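Local coordinates for protein packaging enzyme P4 (Pseudomonas phage phi6, PDB 4BLO) that probably hydrolyses nucleoside triphosphates as a six-subunit, RecA-like P-loop motor that packages viral RNA into the capsid, at residues M1-T6 and L180-A185; S119-L124 and T214-L219; I134-K139 and D143-W148; I172-L177 and C225-V230. All blocks are in the same frame, centred on the assembly; numbering follows the deposited sequence.

Contact 1 of 4, residues M1-T6 and L180-A185; sequences MPIVVT and LGFNVA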
# COMPACT_ATOMS: atom_id res chain seq x y z
N MET L 1 35.65 -23.14 22.73
CA MET L 1 35.20 -21.79 23.06
C MET L 1 36.16 -20.66 22.55
O MET L 1 35.61 -19.66 22.10
CB MET L 1 34.98 -21.62 24.57
CG MET L 1 33.52 -21.61 24.96
SD MET L 1 33.34 -21.24 26.72
CE MET L 1 31.61 -21.61 26.97
N PRO L 2 37.53 -20.73 22.57
CA PRO L 2 38.30 -19.57 22.09
C PRO L 2 38.42 -19.46 20.56
O PRO L 2 38.10 -20.41 19.85
CB PRO L 2 39.66 -19.75 22.76
CG PRO L 2 39.79 -21.20 22.96
CD PRO L 2 38.42 -21.80 23.06
N ILE L 3 38.87 -18.29 20.08
CA ILE L 3 39.10 -18.01 18.65
C ILE L 3 40.62 -17.92 18.44
O ILE L 3 41.24 -16.92 18.82
CB ILE L 3 38.32 -16.75 18.16
CG1 ILE L 3 36.80 -16.91 18.39
CG2 ILE L 3 38.64 -16.44 16.69
CD1 ILE L 3 35.96 -15.63 18.24
N VAL L 4 41.22 -18.99 17.89
CA VAL L 4 42.67 -19.09 17.72
C VAL L 4 43.11 -18.66 16.30
O VAL L 4 42.52 -19.06 15.29
CB VAL L 4 43.22 -20.49 18.13
CG1 VAL L 4 42.60 -21.64 17.33
CG2 VAL L 4 44.75 -20.54 18.09
N VAL L 5 44.14 -17.80 16.26
CA VAL L 5 44.75 -17.25 15.05
C VAL L 5 46.03 -18.03 14.76
O VAL L 5 47.02 -17.93 15.50
CB VAL L 5 45.00 -15.72 15.20
CG1 VAL L 5 45.60 -15.13 13.92
CG2 VAL L 5 43.72 -14.99 15.56
N THR L 6 45.98 -18.85 13.70
CA THR L 6 47.04 -19.72 13.16
C THR L 6 47.93 -18.89 12.23
O THR L 6 47.57 -17.76 11.87
CB THR L 6 46.36 -20.90 12.40
OG1 THR L 6 45.34 -21.48 13.22
CG2 THR L 6 47.34 -22.00 11.98
N LEU L 180 40.23 -14.41 5.91
CA LEU L 180 41.42 -14.94 6.59
C LEU L 180 41.37 -16.47 6.73
O LEU L 180 42.40 -17.07 7.05
CB LEU L 180 41.59 -14.31 7.98
CG LEU L 180 41.81 -12.79 8.05
CD1 LEU L 180 41.71 -12.30 9.48
CD2 LEU L 180 43.15 -12.38 7.42
N GLY L 181 40.21 -17.08 6.50
CA GLY L 181 40.05 -18.52 6.56
C GLY L 181 39.17 -19.05 7.67
O GLY L 181 38.92 -20.25 7.72
N PHE L 182 38.68 -18.15 8.55
CA PHE L 182 37.81 -18.53 9.66
C PHE L 182 36.46 -18.99 9.19
O PHE L 182 35.94 -18.47 8.21
CB PHE L 182 37.62 -17.36 10.64
CG PHE L 182 38.82 -17.04 11.48
CD1 PHE L 182 39.14 -17.80 12.59
CD2 PHE L 182 39.65 -15.98 11.15
CE1 PHE L 182 40.26 -17.52 13.37
CE2 PHE L 182 40.77 -15.68 11.92
CZ PHE L 182 41.07 -16.46 13.02
N ASN L 183 35.88 -19.95 9.91
CA ASN L 183 34.54 -20.46 9.66
C ASN L 183 33.57 -19.62 10.45
O ASN L 183 33.38 -19.82 11.66
CB ASN L 183 34.45 -21.94 10.03
CG ASN L 183 35.25 -22.85 9.14
OD1 ASN L 183 35.72 -23.90 9.56
ND2 ASN L 183 35.39 -22.49 7.87
N VAL L 184 33.01 -18.60 9.77
CA VAL L 184 32.10 -17.61 10.34
C VAL L 184 30.65 -18.05 10.17
O VAL L 184 30.28 -18.55 9.11
CB VAL L 184 32.36 -16.20 9.73
CG1 VAL L 184 31.47 -15.15 10.36
CG2 VAL L 184 33.82 -15.80 9.86
N ALA L 185 29.84 -17.85 11.23
CA ALA L 185 28.41 -18.15 11.24
C ALA L 185 27.63 -16.99 11.81
O ALA L 185 28.12 -16.31 12.71
CB ALA L 185 28.15 -19.40 12.04
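The far end of the Phe-182 ring overlaps Ile-3 obliquely and meets Val-5 and the Val-4 carbonyl at its edge. CE1 of Phe-182 lies 3.8 Å from Ile-3 CG2, and the Ile-3 side chain crosses the phenylalanine at about a right angle. CZ of Phe-182 lies 4.0 Å from Val-5 CG2. That methyl sits at the ring edge, near the ring plane. The carbonyl of Val-4 comes to the ring edge too, with Val-4 O 3.3 Å from Phe-182 CE1. No hydrogen bond joins the two segments. The Val-4 side chain itself turns away from Phe-182.

Phe-182 holds CG anti to its carbonyl carbon (chi1 -72°), which directs the ring to the N-terminal chain. Ile-3 turns CG2 to the phenylalanine, while its CG1 branch packs near Asp-143 and Val-144. The contact is small and mostly apolar. Its outer side, at Val-4, is exposed.

Just before Phe-182, Gly-181 closes helix 167-179 with a Schellman motif and a positive phi. After Phe-182 the chain runs into strand 184-187 of the central sheet. The ring also stacks with His-9 of helix 7-22, whose ND1 is hydrogen-bonded to Leu-180 O. Val-5 packs on Met-49 and Ala-52 of helix 38-54. Residues 1-6 thus lay the N-terminal lead-in to helix 7-22 over the turn between helix 167-179 and strand 184-187.

Contact 2 of 4, residues S119-L124 and T214-L219; sequences SGVTAL and TDISNL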
# COMPACT_ATOMS: atom_id res chain seq x y z
N SER L 119 33.47 -21.02 -2.05
CA SER L 119 33.30 -19.85 -1.19
C SER L 119 31.96 -19.19 -1.52
O SER L 119 31.55 -19.17 -2.69
CB SER L 119 34.45 -18.87 -1.37
OG SER L 119 35.68 -19.48 -1.04
N GLY L 120 31.26 -18.73 -0.50
CA GLY L 120 29.95 -18.11 -0.63
C GLY L 120 29.17 -18.16 0.65
O GLY L 120 29.75 -18.16 1.74
N VAL L 121 27.84 -18.22 0.55
CA VAL L 121 27.00 -18.29 1.74
C VAL L 121 26.17 -19.58 1.74
O VAL L 121 25.80 -20.11 0.69
CB VAL L 121 26.16 -17.00 1.99
CG1 VAL L 121 24.82 -17.03 1.26
CG2 VAL L 121 25.95 -16.78 3.48
N THR L 122 25.97 -20.11 2.94
CA THR L 122 25.18 -21.29 3.24
C THR L 122 24.02 -20.77 4.09
O THR L 122 24.24 -19.91 4.94
CB THR L 122 26.04 -22.37 3.88
OG1 THR L 122 27.10 -22.70 2.97
CG2 THR L 122 25.25 -23.61 4.25
N ALA L 123 22.77 -21.22 3.79
CA ALA L 123 21.60 -20.73 4.51
C ALA L 123 20.96 -21.83 5.31
O ALA L 123 20.46 -22.81 4.76
CB ALA L 123 20.59 -20.11 3.54
N LEU L 124 20.98 -21.67 6.62
CA LEU L 124 20.42 -22.63 7.55
C LEU L 124 18.98 -22.22 7.86
O LEU L 124 18.74 -21.33 8.66
CB LEU L 124 21.31 -22.73 8.81
CG LEU L 124 20.93 -23.62 9.99
CD1 LEU L 124 20.98 -25.07 9.62
CD2 LEU L 124 21.84 -23.34 11.14
N THR L 214 21.83 -14.02 -2.88
CA THR L 214 22.75 -14.21 -4.02
C THR L 214 23.88 -13.16 -3.98
O THR L 214 25.05 -13.52 -4.17
CB THR L 214 21.99 -14.17 -5.35
OG1 THR L 214 20.98 -15.18 -5.34
CG2 THR L 214 22.90 -14.41 -6.52
N ASP L 215 23.52 -11.88 -3.74
CA ASP L 215 24.46 -10.76 -3.63
C ASP L 215 25.40 -10.98 -2.44
O ASP L 215 26.60 -10.72 -2.55
CB ASP L 215 23.70 -9.43 -3.50
CG ASP L 215 23.10 -8.89 -4.78
OD1 ASP L 215 23.30 -9.52 -5.85
OD2 ASP L 215 22.46 -7.81 -4.73
N ILE L 216 24.87 -11.47 -1.30
CA ILE L 216 25.67 -11.77 -0.11
C ILE L 216 26.59 -12.98 -0.43
O ILE L 216 27.79 -12.91 -0.15
CB ILE L 216 24.77 -12.00 1.14
CG1 ILE L 216 24.21 -10.66 1.66
CG2 ILE L 216 25.51 -12.74 2.23
CD1 ILE L 216 22.97 -10.77 2.52
N SER L 217 26.05 -14.03 -1.08
CA SER L 217 26.81 -15.22 -1.45
C SER L 217 27.99 -14.87 -2.35
O SER L 217 29.11 -15.29 -2.07
CB SER L 217 25.91 -16.26 -2.12
OG SER L 217 26.58 -17.50 -2.30
N ASN L 218 27.75 -14.06 -3.40
CA ASN L 218 28.78 -13.66 -4.36
C ASN L 218 29.84 -12.74 -3.70
O ASN L 218 31.02 -12.84 -4.03
CB ASN L 218 28.17 -13.00 -5.60
CG ASN L 218 27.32 -13.92 -6.45
OD1 ASN L 218 26.42 -13.47 -7.17
ND2 ASN L 218 27.59 -15.22 -6.42
N LEU L 219 29.41 -11.92 -2.73
CA LEU L 219 30.29 -11.06 -1.94
C LEU L 219 31.30 -11.93 -1.18
O LEU L 219 32.49 -11.62 -1.16
CB LEU L 219 29.42 -10.23 -0.97
CG LEU L 219 29.73 -8.74 -0.75
CD1 LEU L 219 29.86 -7.97 -2.04
CD2 LEU L 219 28.67 -8.10 0.11
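The flat peptide joining Gly-120 to Val-121 meets the hydroxyl of Ser-217 at its N-H edge. The bond from Val-121 N to Ser-217 OG is 3.2 Å long and fairly straight, with 161° at the hydrogen. Ser-217 sets OG anti to its own backbone N (chi1 -171°), which swings the hydroxyl off the helix toward the strand. Next to it, Gly-120 CA lies 3.3 Å from Ser-217 O, a C-H...O contact. Gly-120 has no side chain, and the backbones come close: Gly-120 CA and Ser-217 CA are 4.3 Å apart.

Val-121 adds the apolar part. Its CG1 packs 3.6 Å from Ser-217 CB, and CG2 lies 4.3 Å from Ile-216 CG2. The axes of strand 120-124 and helix 214-219 approach to 5.7 Å, with 132° between their N-to-C directions.

The outer side of the helix meets a second subunit. There Asp-215 forms a salt bridge with Arg-195 of that neighbour, and Thr-214 a hydrogen bond with its Arg-190. Helix 208-222 therefore touches both its own sheet and the adjoining subunit. It lies on the crossover between parallel strands 184-187 and 226-231. Strand 120-126, the central strand it packs on, leads to the P-loop. This is the alpha/beta core of a RecA-like P-loop NTPase.

Contact 3 of 4, residues I134-K139 and D143-W148; sequences ITLNEK and DVLIRW. With ADP (adenosine-5'-diphosphate), chain B.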
# COMPACT_ATOMS: atom_id res chain seq x y z
N ILE L 134 20.71 -25.25 17.41
CA ILE L 134 21.24 -26.52 17.94
C ILE L 134 22.16 -27.15 16.89
O ILE L 134 23.28 -27.50 17.23
CB ILE L 134 20.08 -27.45 18.38
CG1 ILE L 134 19.69 -27.19 19.86
CG2 ILE L 134 20.31 -28.95 18.10
CD1 ILE L 134 20.79 -27.48 20.99
N THR L 135 21.68 -27.26 15.63
CA THR L 135 22.44 -27.84 14.51
C THR L 135 23.70 -27.00 14.27
O THR L 135 24.79 -27.57 14.11
CB THR L 135 21.57 -27.93 13.25
OG1 THR L 135 20.44 -28.74 13.55
CG2 THR L 135 22.32 -28.53 12.07
N LEU L 136 23.55 -25.65 14.28
CA LEU L 136 24.65 -24.73 14.08
C LEU L 136 25.80 -24.95 15.11
O LEU L 136 26.96 -25.07 14.71
CB LEU L 136 24.14 -23.28 14.14
CG LEU L 136 25.20 -22.16 14.06
CD1 LEU L 136 25.94 -22.18 12.73
CD2 LEU L 136 24.58 -20.83 14.31
N ASN L 137 25.48 -25.03 16.40
CA ASN L 137 26.51 -25.09 17.42
C ASN L 137 26.99 -26.52 17.72
O ASN L 137 28.19 -26.68 17.98
CB ASN L 137 26.05 -24.38 18.68
CG ASN L 137 25.90 -22.88 18.43
OD1 ASN L 137 26.86 -22.11 18.48
ND2 ASN L 137 24.71 -22.46 18.03
N GLU L 138 26.11 -27.53 17.66
CA GLU L 138 26.51 -28.91 17.94
C GLU L 138 27.07 -29.61 16.71
O GLU L 138 28.16 -30.17 16.81
CB GLU L 138 25.35 -29.74 18.50
CG GLU L 138 24.93 -29.33 19.90
CD GLU L 138 23.92 -30.26 20.54
OE1 GLU L 138 23.06 -30.82 19.83
OE2 GLU L 138 23.98 -30.41 21.78
N LYS L 139 26.31 -29.64 15.58
CA LYS L 139 26.72 -30.32 14.35
C LYS L 139 27.70 -29.50 13.52
O LYS L 139 28.73 -30.05 13.15
CB LYS L 139 25.50 -30.77 13.51
CG LYS L 139 24.75 -32.00 14.12
CD LYS L 139 23.36 -32.22 13.52
CE LYS L 139 22.25 -31.67 14.39
NZ LYS L 139 20.89 -31.75 13.75
N ASP L 143 33.92 -21.47 13.90
CA ASP L 143 35.06 -20.85 14.57
C ASP L 143 34.64 -19.53 15.23
O ASP L 143 35.04 -19.27 16.36
CB ASP L 143 36.24 -20.61 13.60
CG ASP L 143 36.74 -21.82 12.84
OD1 ASP L 143 36.50 -22.96 13.29
OD2 ASP L 143 37.39 -21.63 11.78
N VAL L 144 33.85 -18.72 14.52
CA VAL L 144 33.34 -17.43 15.00
C VAL L 144 31.80 -17.48 14.92
O VAL L 144 31.25 -17.76 13.86
CB VAL L 144 33.96 -16.25 14.19
CG1 VAL L 144 33.37 -14.91 14.62
CG2 VAL L 144 35.49 -16.22 14.33
N LEU L 145 31.12 -17.21 16.03
CA LEU L 145 29.66 -17.19 16.08
C LEU L 145 29.15 -15.76 16.28
O LEU L 145 29.25 -15.22 17.38
CB LEU L 145 29.12 -18.14 17.19
CG LEU L 145 27.61 -18.08 17.52
CD1 LEU L 145 26.74 -18.65 16.41
CD2 LEU L 145 27.32 -18.77 18.83
N ILE L 146 28.62 -15.16 15.19
CA ILE L 146 28.04 -13.82 15.22
C ILE L 146 26.63 -13.97 15.74
O ILE L 146 25.84 -14.75 15.19
CB ILE L 146 28.08 -13.09 13.85
CG1 ILE L 146 29.54 -12.91 13.35
CG2 ILE L 146 27.30 -11.75 13.89
CD1 ILE L 146 29.61 -12.51 11.91
N ARG L 147 26.33 -13.25 16.83
CA ARG L 147 25.00 -13.28 17.43
C ARG L 147 24.31 -11.94 17.19
O ARG L 147 24.84 -10.88 17.54
CB ARG L 147 25.06 -13.68 18.90
CG ARG L 147 25.17 -15.18 19.06
CD ARG L 147 24.16 -15.67 20.10
NE ARG L 147 23.09 -16.49 19.54
CZ ARG L 147 21.92 -16.73 20.14
NH1 ARG L 147 21.63 -16.16 21.30
NH2 ARG L 147 21.01 -17.50 19.56
N TRP L 148 23.16 -12.00 16.50
CA TRP L 148 22.42 -10.81 16.09
C TRP L 148 20.90 -11.07 16.21
O TRP L 148 20.41 -12.10 15.73
CB TRP L 148 22.84 -10.47 14.65
CG TRP L 148 22.48 -9.11 14.14
CD1 TRP L 148 22.51 -7.93 14.83
CD2 TRP L 148 22.17 -8.78 12.78
NE1 TRP L 148 22.16 -6.89 14.00
CE2 TRP L 148 21.96 -7.38 12.73
CE3 TRP L 148 22.02 -9.53 11.60
CZ2 TRP L 148 21.62 -6.72 11.55
CZ3 TRP L 148 21.66 -8.87 10.43
CH2 TRP L 148 21.45 -7.48 10.42
PB ADP B . 15.59 -22.68 16.46
O1B ADP B . 15.24 -23.27 15.07
O2B ADP B . 16.98 -22.03 16.39
O3B ADP B . 14.57 -21.66 16.86
PA ADP B . 16.65 -24.28 18.67
O1A ADP B . 17.01 -23.05 19.53
O2A ADP B . 17.88 -24.79 18.03
O3A ADP B . 15.60 -23.86 17.54
O5' ADP B . 16.02 -25.41 19.58
C5' ADP B . 15.16 -26.42 19.01
C4' ADP B . 14.79 -27.45 20.04
O4' ADP B . 14.05 -26.81 21.10
C3' ADP B . 13.88 -28.55 19.53
O3' ADP B . 14.61 -29.60 18.91
C2' ADP B . 13.13 -28.98 20.79
O2' ADP B . 13.86 -29.92 21.57
C1' ADP B . 12.99 -27.65 21.53
N9 ADP B . 11.71 -26.96 21.31
C8 ADP B . 11.47 -25.85 20.54
N7 ADP B . 10.22 -25.47 20.52
C5 ADP B . 9.58 -26.39 21.34
C6 ADP B . 8.23 -26.54 21.74
N6 ADP B . 7.24 -25.77 21.29
N1 ADP B . 7.94 -27.55 22.58
C2 ADP B . 8.92 -28.37 22.98
N3 ADP B . 10.22 -28.34 22.67
C4 ADP B . 10.49 -27.31 21.84
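The amide oxygen of Asn-137 meets the methyls of Leu-145, without any hydrogen bond between the segments. Asn-137 OD1 lies 3.4 Å from Leu-145 CD2 and 4.0 Å from Leu-145 CD1. The two side chains cross at about a right angle. The other end of the amide has a polar partner: Asn-137 ND2 is hydrogen-bonded to Ser-133 O one turn earlier. That bond probably fixes the amide rotation and turns OD1 outward to the leucine.

Leu-136 makes the plain apolar contact. Its CD2 touches Leu-145 CD1 at 3.7 Å. Both leucines hold CG anti to the backbone N (chi1 175° and 171°), which extends each side chain toward the other, between helix and strand.

The same helix carries the nucleotide site. Ile-134 N donates a 2.9 Å hydrogen bond to ADP O2A, an oxygen of the alpha phosphate. Lys-132, Ser-133, Gly-131 and Gly-129 also bond the ADP. Lys-139 NZ is hydrogen-bonded to Thr-135 OG1 at 3.1 Å, beside a wider pi-type turn at 135-139.

Helix 132-140 follows the P-loop, and a short loop links it to strand 144-147. Leu-136 also rests on Ala-185 and Asp-187 of strand 184-187. Ile-146, next to Leu-145 in the strand, points to the other face, where helix 167-179 packs. The sheet is thus covered on both sides at this point.

Contact 4 of 4, residues I172-L177 and C225-V230; sequences IVCIGL and CSVVMV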
# COMPACT_ATOMS: atom_id res chain seq x y z
N ILE L 172 31.36 -6.72 8.18
CA ILE L 172 32.74 -6.48 8.61
C ILE L 172 33.35 -7.78 9.16
O ILE L 172 34.42 -8.18 8.71
CB ILE L 172 32.81 -5.33 9.65
CG1 ILE L 172 32.66 -3.96 8.97
CG2 ILE L 172 34.11 -5.37 10.45
CD1 ILE L 172 32.35 -2.84 9.92
N VAL L 173 32.66 -8.43 10.11
CA VAL L 173 33.13 -9.65 10.75
C VAL L 173 33.12 -10.82 9.75
O VAL L 173 34.10 -11.57 9.70
CB VAL L 173 32.34 -9.99 12.04
CG1 VAL L 173 32.99 -11.14 12.80
CG2 VAL L 173 32.21 -8.77 12.95
N CYS L 174 32.05 -10.94 8.93
CA CYS L 174 31.91 -12.01 7.94
C CYS L 174 33.02 -11.94 6.87
O CYS L 174 33.72 -12.93 6.67
CB CYS L 174 30.53 -12.00 7.31
SG CYS L 174 29.24 -12.77 8.33
N ILE L 175 33.18 -10.77 6.20
CA ILE L 175 34.20 -10.58 5.15
C ILE L 175 35.61 -10.55 5.78
O ILE L 175 36.49 -11.26 5.30
CB ILE L 175 33.92 -9.31 4.28
CG1 ILE L 175 32.58 -9.44 3.54
CG2 ILE L 175 35.07 -9.05 3.29
CD1 ILE L 175 31.91 -8.11 3.18
N GLY L 176 35.79 -9.75 6.83
CA GLY L 176 37.07 -9.61 7.52
C GLY L 176 37.69 -10.90 7.99
O GLY L 176 38.81 -11.23 7.58
N LEU L 177 36.97 -11.65 8.84
CA LEU L 177 37.47 -12.91 9.41
C LEU L 177 37.33 -14.09 8.43
O LEU L 177 38.21 -14.96 8.42
CB LEU L 177 36.79 -13.25 10.74
CG LEU L 177 36.95 -12.23 11.89
CD1 LEU L 177 36.33 -12.75 13.16
CD2 LEU L 177 38.42 -11.91 12.17
N CYS L 225 35.33 -16.32 1.38
CA CYS L 225 34.67 -16.58 2.67
C CYS L 225 33.73 -17.77 2.57
O CYS L 225 33.07 -17.97 1.54
CB CYS L 225 33.90 -15.35 3.15
SG CYS L 225 34.88 -13.83 3.28
N SER L 226 33.62 -18.52 3.66
CA SER L 226 32.67 -19.61 3.85
C SER L 226 31.84 -19.27 5.09
O SER L 226 32.29 -19.47 6.23
CB SER L 226 33.38 -20.95 3.97
OG SER L 226 32.43 -22.00 3.96
N VAL L 227 30.66 -18.68 4.87
CA VAL L 227 29.75 -18.22 5.92
C VAL L 227 28.45 -19.05 5.92
O VAL L 227 27.92 -19.38 4.86
CB VAL L 227 29.48 -16.69 5.77
CG1 VAL L 227 28.50 -16.16 6.84
CG2 VAL L 227 30.78 -15.88 5.77
N VAL L 228 27.94 -19.36 7.12
CA VAL L 228 26.66 -20.01 7.37
C VAL L 228 25.75 -18.99 8.06
O VAL L 228 26.05 -18.55 9.16
CB VAL L 228 26.79 -21.33 8.21
CG1 VAL L 228 25.43 -21.81 8.74
CG2 VAL L 228 27.49 -22.42 7.40
N MET L 229 24.65 -18.62 7.42
CA MET L 229 23.68 -17.67 7.99
C MET L 229 22.39 -18.39 8.32
O MET L 229 21.86 -19.09 7.45
CB MET L 229 23.38 -16.50 7.04
CG MET L 229 24.59 -15.65 6.74
SD MET L 229 24.14 -14.01 6.12
CE MET L 229 23.28 -14.44 4.64
N VAL L 230 21.88 -18.25 9.57
CA VAL L 230 20.61 -18.90 9.90
C VAL L 230 19.50 -17.95 9.48
O VAL L 230 19.51 -16.77 9.87
CB VAL L 230 20.43 -19.50 11.33
CG1 VAL L 230 21.70 -19.44 12.15
CG2 VAL L 230 19.23 -18.92 12.09
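The sulfur of Cys-225 faces two backbone carbonyls of the helix. Cys-225 SG lies 3.6 Å from Ile-175 O and 3.7 Å from Cys-174 O. Neither pair counts as a hydrogen bond, and no hydrogen bond crosses this contact. Cys-225 places SG anti to its carbonyl carbon (chi1 -55°), which brings the sulfur to the carbonyls of residues 174 and 175. Ile-175 takes part mainly through its backbone. Its side chain points away from the strand, to Ile-41 of helix 38-54 and to Tyr-223.

The second half of the contact is apolar. Cys-174 SG touches Val-227 CG1 at 3.8 Å, and Cys-174 CB lies 4.2 Å from Val-227 CG2. Both valine methyls are used, one against the sulfur and one against the carbon that bears it. Cys-225 and Val-227 point to the helix, while Ser-226 between them points away. The alternation of strand 226-231 already holds at Cys-225, just before it.

Phe-220 of helix 208-222 touches Cys-174, Cys-225 and Val-227 and completes the packing. Cys-174 also rests on Val-184 and Val-186 of strand 184-187, the neighbour in the sheet. Helices 167-179 and 208-222 therefore share one face of the sheet.

The chemistry is that of a buried, largely apolar interface. The two cysteines form no disulfide, since Cys-174 SG and Cys-225 SG are 7.6 Å apart. Their thiols serve as small packing groups.

All four contacts reach the central mixed sheet. Four of its parallel strands lie side by side in the order 144-147, 184-187, 226-231, 120-126. Contact 4 lies nearest the centre of the chain; its centre is 9 Å from that of contact 2, 11 Å from that of contact 1 and 12 Å from that of contact 3. Contacts 1 and 2 lie farthest apart, 18 Å between centres. Along the chain, contact 3 is nested within the loops closed by contacts 1 and 2 and closes before contact 4 opens. Contacts 1, 2 and 4 cross one another. The sheet thus joins the ADP-bound helix of contact 3 to the subunit boundary at contact 2 and to the N-terminal chain at contact 1.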